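Galactose/lactose metabolism regulatory protein GAL80 (Saccharomyces cerevisiae, PDB 3BTV) represses the yeast galactose and lactose metabolic genes by binding the activator GAL4 and blocking its transcriptional activation when no inducing sugar is present. Local coordinates at residues D208-T211 / T212-H216. The protein carries 1 engineered substitution. Numbering follows the deposited sequence.
Sequences DLVT and TTFGH
The N-cap and widened first turns of helix 209-225, in the C-terminal domain of GAL80, bring D208 and T212 together. Main chain and side chain both contribute: T212 N donates to D208 O at 2.9 Å in the usual i to i+4 manner, while D208 N returns a nearly straight bond (164°) to T212 OG1, 3.1 Å away. With chi1 at -46°, OG1 of T212 stands beside its own backbone N, on the side where D208 N arrives.

The carboxylate of D208 caps the opening turn. Its OD1 accepts from T211 N at 2.8 Å, the donor standing well out of the carboxylate plane, and more weakly from V210 N. OD2 takes the T211 hydroxyl on its syn side, OG1 to OD2 measuring 2.6 Å, so both oxygens are engaged and the carboxylate's rotation is restrained. Y419 of helix 405-424 adds a weak hydrogen bond to OD1.

From L209 the spacing widens to a pi-type pattern: F214 N reaches L209 O, five residues back, at 3.0 Å in an almost straight bond, and G215 N repeats the five-residue step to V210 O with a weak bond, bent to 126° at the hydrogen. V210 and F214 run side by side and point the same way, V210 CG1 lying 4.2 Å from F214 CD2; I415 of helix 405-424 and C280 of strand 276-283 also touch F214, placing this buried turn between helix and sheet. L209 and T213 pack as well, with L209 CD1 4.0 Å from T213 CB. V210 O sits at the edge of the F214 ring, in its plane, 3.7 Å from CD2.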
loop_
_atom_site.group_PDB
_atom_site.type_symbol
_atom_site.label_atom_id
_atom_site.label_comp_id
_atom_site.label_asym_id
_atom_site.label_seq_id
_atom_site.Cartn_x
_atom_site.Cartn_y
_atom_site.Cartn_z
ATOM N N ASP B 208 16.903 0.386 -12.804
ATOM C CA ASP B 208 16.615 0.879 -11.467
ATOM C C ASP B 208 15.310 0.291 -10.954
ATOM O O ASP B 208 14.579 -0.378 -11.687
ATOM C CB ASP B 208 16.538 2.412 -11.454
ATOM C CG ASP B 208 15.348 2.944 -12.225
ATOM O OD1 ASP B 208 14.225 2.939 -11.678
ATOM O OD2 ASP B 208 15.537 3.373 -13.377
ATOM N N LEU B 209 15.031 0.566 -9.685
ATOM C CA LEU B 209 13.884 -0.013 -8.989
ATOM C C LEU B 209 12.576 0.292 -9.704
ATOM O O LEU B 209 11.683 -0.549 -9.786
ATOM C CB LEU B 209 13.810 0.529 -7.559
ATOM C CG LEU B 209 12.633 0.002 -6.730
ATOM C CD1 LEU B 209 12.756 -1.520 -6.598
ATOM C CD2 LEU B 209 12.561 0.654 -5.361
ATOM N N VAL B 210 12.448 1.513 -10.204
ATOM C CA VAL B 210 11.199 1.919 -10.820
ATOM C C VAL B 210 11.079 1.381 -12.240
ATOM O O VAL B 210 10.119 0.673 -12.590
ATOM C CB VAL B 210 11.059 3.436 -10.825
ATOM C CG1 VAL B 210 9.708 3.826 -11.398
ATOM C CG2 VAL B 210 11.206 3.965 -9.409
ATOM N N THR B 211 12.076 1.707 -13.046
ATOM C CA THR B 211 12.069 1.363 -14.452
ATOM C C THR B 211 11.999 -0.137 -14.650
ATOM O O THR B 211 11.283 -0.635 -15.518
ATOM C CB THR B 211 13.347 1.882 -15.141
ATOM O OG1 THR B 211 13.434 3.304 -14.962
ATOM C CG2 THR B 211 13.324 1.544 -16.619
ATOM N N THR B 212 12.748 -0.863 -13.836
ATOM C CA THR B 212 12.944 -2.276 -14.094
ATOM C C THR B 212 11.986 -3.148 -13.298
ATOM O O THR B 212 11.121 -3.813 -13.868
ATOM C CB THR B 212 14.399 -2.685 -13.814
ATOM O OG1 THR B 212 15.279 -1.728 -14.419
ATOM C CG2 THR B 212 14.693 -4.088 -14.379
ATOM N N THR B 213 12.134 -3.133 -11.980
ATOM C CA THR B 213 11.379 -4.023 -11.113
ATOM C C THR B 213 9.903 -3.662 -11.094
ATOM O O THR B 213 9.052 -4.490 -11.361
ATOM C CB THR B 213 11.912 -3.990 -9.678
ATOM O OG1 THR B 213 13.327 -4.177 -9.701
ATOM C CG2 THR B 213 11.266 -5.101 -8.844
ATOM N N PHE B 214 9.613 -2.407 -10.784
ATOM C CA PHE B 214 8.255 -1.918 -10.872
ATOM C C PHE B 214 7.721 -2.009 -12.304
ATOM O O PHE B 214 6.560 -2.359 -12.515
ATOM C CB PHE B 214 8.182 -0.490 -10.346
ATOM C CG PHE B 214 6.832 0.142 -10.508
ATOM C CD1 PHE B 214 5.793 -0.186 -9.660
ATOM C CD2 PHE B 214 6.605 1.056 -11.514
ATOM C CE1 PHE B 214 4.562 0.392 -9.812
ATOM C CE2 PHE B 214 5.366 1.642 -11.670
ATOM C CZ PHE B 214 4.351 1.313 -10.823
ATOM N N GLY B 215 8.563 -1.706 -13.290
ATOM C CA GLY B 215 8.146 -1.800 -14.679
ATOM C C GLY B 215 7.615 -3.182 -15.077
ATOM O O GLY B 215 6.518 -3.308 -15.619
ATOM N N HIS B 216 8.398 -4.228 -14.837
ATOM C CA HIS B 216 7.948 -5.576 -15.176
ATOM C C HIS B 216 6.641 -5.891 -14.434
ATOM O O HIS B 216 5.680 -6.372 -15.020
ATOM C CB HIS B 216 9.008 -6.621 -14.814
ATOM C CG HIS B 216 10.092 -6.782 -15.837
ATOM N ND1 HIS B 216 9.898 -7.436 -17.036
ATOM C CD2 HIS B 216 11.398 -6.412 -15.816
ATOM C CE1 HIS B 216 11.032 -7.450 -17.720
ATOM N NE2 HIS B 216 11.958 -6.836 -17.001
#